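Local coordinates for protein glucosamine--fructose-6-phosphate aminotransferase [isomerizing] (PDB 3TBF) that probably catalyses the conversion of fructose 6-phosphate to glucosamine 6-phosphate with glutamine as nitrogen donor, this construct being its C-terminal isomerase domain, at residues E222-G234 with V273-N285. Residues are numbered along the deposited sequence; the frame is centred on the assembly and turned at random. Where two conformers were deposited one is given.
Sequences EYFSDKEHTIFLG and VDKNMPIVAVVPN
At chi1 -178° Y223 sends its ring out on the side of its carbonyl carbon, and the M277 chain folds back at chi2 and chi3; a phenol edge thereby reaches P278 and a selenium reaches I231 and H229. Y223 CE2 meets P278 CG at 3.7 Å, near the ring plane, while F224 passes the same proline from another side, CE2 lying 3.8 Å from P278 CB. M277, a selenomethionine, sets SE 3.7 Å from I231 CG1 and lays its CE against H229 CB. From P278 onward strands 229-234 and 278-283 run parallel, as neighbours within the Rossmann-like α/β sheet of an SIS domain. I231 uses both its backbone N, bonded to P278 O (3.0 Å, N-H...O 172°), and its backbone O, which accepts from V280 N (2.7 Å); L233 N then donates to V280 O, and V282 N gives a weak bond to L233 O. On one face of the sheet V280 CB sits over the F232 ring, a CH-pi contact 4.1 Å from the centroid; on the other, L233 CD1 packs on I279 CG2. H229 ND1 is hydrogen-bonded to H256 ND1 of the second subunit. Directional backbone bonds thus fix the parallel register, and apolar contacts gather where the strands begin, beside the dimer interface.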
loop_
_atom_site.group_PDB
_atom_site.type_symbol
_atom_site.label_atom_id
_atom_site.label_comp_id
_atom_site.label_asym_id
_atom_site.label_seq_id
_atom_site.Cartn_x
_atom_site.Cartn_y
_atom_site.Cartn_z
ATOM N N GLU A 222 5.540 -10.037 27.364
ATOM C CA GLU A 222 5.572 -11.486 27.670
ATOM C C GLU A 222 4.460 -12.228 26.908
ATOM O O GLU A 222 4.656 -13.354 26.463
ATOM C CB GLU A 222 5.412 -11.749 29.171
ATOM C CG GLU A 222 6.658 -11.364 30.015
ATOM C CD GLU A 222 6.346 -10.848 31.474
ATOM O OE1 GLU A 222 5.159 -10.765 31.889
ATOM O OE2 GLU A 222 7.315 -10.512 32.217
ATOM N N TYR A 223 3.312 -11.565 26.748
ATOM C CA TYR A 223 2.213 -12.074 25.944
ATOM C C TYR A 223 2.657 -12.551 24.533
ATOM O O TYR A 223 2.016 -13.425 23.969
ATOM C CB TYR A 223 1.081 -11.031 25.851
ATOM C CG TYR A 223 -0.107 -11.505 25.063
ATOM C CD1 TYR A 223 -1.030 -12.394 25.614
ATOM C CD2 TYR A 223 -0.305 -11.085 23.746
ATOM C CE1 TYR A 223 -2.121 -12.846 24.869
ATOM C CE2 TYR A 223 -1.401 -11.542 22.997
ATOM C CZ TYR A 223 -2.285 -12.425 23.566
ATOM O OH TYR A 223 -3.341 -12.881 22.809
ATOM N N PHE A 224 3.761 -12.035 23.992
ATOM C CA PHE A 224 4.112 -12.308 22.606
ATOM C C PHE A 224 5.084 -13.478 22.470
ATOM O O PHE A 224 5.449 -13.856 21.339
ATOM C CB PHE A 224 4.690 -11.075 21.895
ATOM C CG PHE A 224 3.673 -9.988 21.591
ATOM C CD1 PHE A 224 3.186 -9.180 22.594
ATOM C CD2 PHE A 224 3.251 -9.747 20.285
ATOM C CE1 PHE A 224 2.296 -8.168 22.343
ATOM C CE2 PHE A 224 2.342 -8.735 19.999
ATOM C CZ PHE A 224 1.852 -7.941 21.037
ATOM N N SER A 225 5.487 -14.083 23.583
ATOM C CA SER A 225 6.579 -15.081 23.516
ATOM C C SER A 225 6.257 -16.303 22.661
ATOM O O SER A 225 7.145 -16.838 22.018
ATOM C CB SER A 225 6.997 -15.545 24.914
ATOM O OG SER A 225 5.877 -16.031 25.619
ATOM N N ASP A 226 4.998 -16.732 22.671
ATOM C CA ASP A 226 4.569 -17.876 21.874
ATOM C C ASP A 226 3.782 -17.512 20.602
ATOM O O ASP A 226 3.203 -18.404 19.967
ATOM C CB ASP A 226 3.750 -18.854 22.720
ATOM C CG ASP A 226 2.418 -18.274 23.174
ATOM O OD1 ASP A 226 2.169 -17.060 22.996
ATOM O OD2 ASP A 226 1.607 -19.053 23.729
ATOM N N LYS A 227 3.796 -16.234 20.220
ATOM C CA LYS A 227 2.972 -15.741 19.132
ATOM C C LYS A 227 3.762 -15.631 17.851
ATOM O O LYS A 227 4.927 -15.190 17.876
ATOM C CB LYS A 227 2.384 -14.383 19.487
ATOM C CG LYS A 227 1.481 -14.391 20.700
ATOM C CD LYS A 227 0.352 -15.454 20.597
ATOM C CE LYS A 227 -0.655 -15.341 21.735
ATOM N NZ LYS A 227 -0.007 -15.590 23.026
ATOM N N GLU A 228 3.125 -16.029 16.737
ATOM C CA GLU A 228 3.778 -15.935 15.419
ATOM C C GLU A 228 3.077 -14.954 14.467
ATOM O O GLU A 228 3.545 -14.723 13.360
ATOM C CB GLU A 228 3.925 -17.315 14.779
ATOM C CG GLU A 228 4.648 -18.360 15.652
ATOM C CD GLU A 228 6.174 -18.172 15.743
ATOM O OE1 GLU A 228 6.786 -17.507 14.855
ATOM O OE2 GLU A 228 6.758 -18.703 16.724
ATOM N N HIS A 229 1.987 -14.345 14.913
ATOM C CA HIS A 229 1.312 -13.335 14.136
ATOM C C HIS A 229 0.981 -12.190 15.048
ATOM O O HIS A 229 0.857 -12.356 16.265
ATOM C CB HIS A 229 -0.034 -13.843 13.542
ATOM C CG HIS A 229 0.026 -15.208 12.894
ATOM N ND1 HIS A 229 0.183 -15.390 11.537
ATOM C CD2 HIS A 229 -0.115 -16.449 13.423
ATOM C CE1 HIS A 229 0.182 -16.684 11.260
ATOM N NE2 HIS A 229 -0.024 -17.347 12.387
ATOM N N THR A 230 0.837 -11.032 14.436
ATOM C CA THR A 230 0.219 -9.900 15.037
ATOM C C THR A 230 -0.383 -9.011 13.952
ATOM O O THR A 230 0.186 -8.815 12.869
ATOM C CB THR A 230 1.244 -9.034 15.806
ATOM O OG1 THR A 230 1.845 -9.802 16.876
ATOM C CG2 THR A 230 0.558 -7.770 16.351
ATOM N N ILE A 231 -1.509 -8.416 14.298
ATOM C CA ILE A 231 -2.108 -7.410 13.488
ATOM C C ILE A 231 -2.041 -6.013 14.096
ATOM O O ILE A 231 -2.350 -5.817 15.275
ATOM C CB ILE A 231 -3.540 -7.757 13.291
ATOM C CG1 ILE A 231 -3.599 -9.142 12.626
ATOM C CG2 ILE A 231 -4.251 -6.643 12.502
ATOM C CD1 ILE A 231 -4.726 -9.299 11.705
ATOM N N PHE A 232 -1.630 -5.050 13.270
ATOM C CA PHE A 232 -1.555 -3.655 13.652
ATOM C C PHE A 232 -2.678 -2.916 12.920
ATOM O O PHE A 232 -2.964 -3.211 11.752
ATOM C CB PHE A 232 -0.220 -3.043 13.287
ATOM C CG PHE A 232 0.884 -3.390 14.223
ATOM C CD1 PHE A 232 1.403 -4.665 14.273
ATOM C CD2 PHE A 232 1.453 -2.431 15.026
ATOM C CE1 PHE A 232 2.457 -4.993 15.130
ATOM C CE2 PHE A 232 2.493 -2.764 15.918
ATOM C CZ PHE A 232 2.977 -4.042 15.985
ATOM N N LEU A 233 -3.295 -1.964 13.614
ATOM C CA LEU A 233 -4.421 -1.214 13.097
ATOM C C LEU A 233 -4.285 0.292 13.299
ATOM O O LEU A 233 -3.869 0.747 14.357
ATOM C CB LEU A 233 -5.725 -1.651 13.802
ATOM C CG LEU A 233 -6.218 -3.072 13.568
ATOM C CD1 LEU A 233 -7.551 -3.249 14.300
ATOM C CD2 LEU A 233 -6.345 -3.430 12.088
ATOM N N GLY A 234 -4.679 1.056 12.292
ATOM C CA GLY A 234 -4.734 2.510 12.408
ATOM C C GLY A 234 -5.519 3.056 11.233
ATOM O O GLY A 234 -5.676 2.379 10.230
ATOM N N VAL A 273 -8.285 -13.307 12.412
ATOM C CA VAL A 273 -8.400 -13.051 13.842
ATOM C C VAL A 273 -9.073 -14.202 14.545
ATOM O O VAL A 273 -10.190 -14.540 14.219
ATOM C CB VAL A 273 -9.255 -11.792 14.181
ATOM C CG1 VAL A 273 -9.292 -11.596 15.685
ATOM C CG2 VAL A 273 -8.736 -10.563 13.488
ATOM N N ASP A 274 -8.390 -14.782 15.518
ATOM C CA ASP A 274 -9.024 -15.667 16.481
ATOM C C ASP A 274 -8.532 -15.290 17.890
ATOM O O ASP A 274 -7.933 -14.218 18.072
ATOM C CB ASP A 274 -8.729 -17.127 16.136
ATOM C CG ASP A 274 -7.250 -17.462 16.186
ATOM O OD1 ASP A 274 -6.440 -16.553 16.440
ATOM O OD2 ASP A 274 -6.887 -18.640 15.978
ATOM N N LYS A 275 -8.760 -16.168 18.870
ATOM C CA LYS A 275 -8.393 -15.894 20.269
ATOM C C LYS A 275 -6.891 -15.876 20.513
ATOM O O LYS A 275 -6.451 -15.273 21.481
ATOM C CB LYS A 275 -9.059 -16.883 21.243
ATOM C CG LYS A 275 -8.657 -18.356 21.014
ATOM C CD LYS A 275 -8.868 -19.255 22.259
ATOM C CE LYS A 275 -8.424 -20.717 21.975
ATOM N NZ LYS A 275 -8.239 -21.537 23.216
ATOM N N ASN A 276 -6.115 -16.527 19.645
ATOM C CA ASN A 276 -4.638 -16.490 19.780
ATOM C C ASN A 276 -3.921 -15.300 19.089
ATOM O O ASN A 276 -2.701 -15.228 19.118
ATOM C CB ASN A 276 -3.992 -17.834 19.380
ATOM C CG ASN A 276 -4.242 -18.957 20.430
ATOM O OD1 ASN A 276 -4.907 -18.734 21.463
ATOM N ND2 ASN A 276 -3.725 -20.166 20.152
HETATM N N MSE A 277 -4.683 -14.355 18.543
HETATM C CA MSE A 277 -4.137 -13.274 17.735
HETATM C C MSE A 277 -4.078 -11.937 18.475
HETATM O O MSE A 277 -5.104 -11.412 18.888
HETATM C CB MSE A 277 -5.003 -13.116 16.495
HETATM C CG MSE A 277 -4.727 -11.892 15.671
HETATM SE SE MSE A 277 -3.061 -12.147 14.730
HETATM C CE MSE A 277 -3.524 -13.800 13.722
ATOM N N PRO A 278 -2.867 -11.377 18.633
ATOM C CA PRO A 278 -2.670 -10.032 19.151
ATOM C C PRO A 278 -3.023 -8.965 18.143
ATOM O O PRO A 278 -2.626 -9.067 16.987
ATOM C CB PRO A 278 -1.182 -9.969 19.432
ATOM C CG PRO A 278 -0.701 -11.314 19.391
ATOM C CD PRO A 278 -1.591 -12.080 18.472
ATOM N N ILE A 279 -3.800 -7.983 18.576
ATOM C CA ILE A 279 -4.173 -6.847 17.770
ATOM C C ILE A 279 -3.616 -5.584 18.443
ATOM O O ILE A 279 -3.992 -5.230 19.544
ATOM C CB ILE A 279 -5.703 -6.747 17.597
ATOM C CG1 ILE A 279 -6.212 -7.802 16.623
ATOM C CG2 ILE A 279 -6.107 -5.426 16.968
ATOM C CD1 ILE A 279 -6.086 -9.203 17.108
ATOM N N VAL A 280 -2.672 -4.923 17.794
ATOM C CA VAL A 280 -2.092 -3.711 18.361
ATOM C C VAL A 280 -2.659 -2.511 17.606
ATOM O O VAL A 280 -2.619 -2.455 16.367
ATOM C CB VAL A 280 -0.591 -3.705 18.260
ATOM C CG1 VAL A 280 -0.091 -2.450 18.859
ATOM C CG2 VAL A 280 0.025 -4.917 18.971
ATOM N N ALA A 281 -3.250 -1.583 18.320
ATOM C CA ALA A 281 -3.865 -0.466 17.650
ATOM C C ALA A 281 -3.544 0.833 18.356
ATOM O O ALA A 281 -3.316 0.888 19.564
ATOM C CB ALA A 281 -5.411 -0.672 17.531
ATOM N N VAL A 282 -3.600 1.885 17.575
ATOM C CA VAL A 282 -3.331 3.229 17.989
ATOM C C VAL A 282 -4.668 3.950 17.863
ATOM O O VAL A 282 -5.268 3.975 16.802
ATOM C CB VAL A 282 -2.283 3.848 17.044
ATOM C CG1 VAL A 282 -2.251 5.365 17.163
ATOM C CG2 VAL A 282 -0.831 3.212 17.299
ATOM N N VAL A 283 -5.148 4.514 18.982
ATOM C CA VAL A 283 -6.450 5.162 19.054
ATOM C C VAL A 283 -6.306 6.629 19.467
ATOM O O VAL A 283 -6.283 6.967 20.651
ATOM C CB VAL A 283 -7.330 4.410 20.052
ATOM C CG1 VAL A 283 -8.734 4.952 20.018
ATOM C CG2 VAL A 283 -7.327 2.904 19.748
ATOM N N PRO A 284 -6.186 7.521 18.495
ATOM C CA PRO A 284 -5.934 8.915 18.754
ATOM C C PRO A 284 -7.176 9.780 19.046
ATOM O O PRO A 284 -8.338 9.366 18.886
ATOM C CB PRO A 284 -5.335 9.380 17.437
ATOM C CG PRO A 284 -6.111 8.617 16.419
ATOM C CD PRO A 284 -6.295 7.254 17.046
ATOM N N ASN A 285 -6.909 11.018 19.427
ATOM C CA ASN A 285 -7.954 11.998 19.717
ATOM C C ASN A 285 -8.293 12.818 18.488
ATOM O O ASN A 285 -7.793 13.936 18.323
ATOM C CB ASN A 285 -7.478 12.955 20.815
ATOM C CG ASN A 285 -8.532 13.979 21.193
ATOM O OD1 ASN A 285 -9.731 13.687 21.202
ATOM N ND2 ASN A 285 -8.087 15.183 21.505
#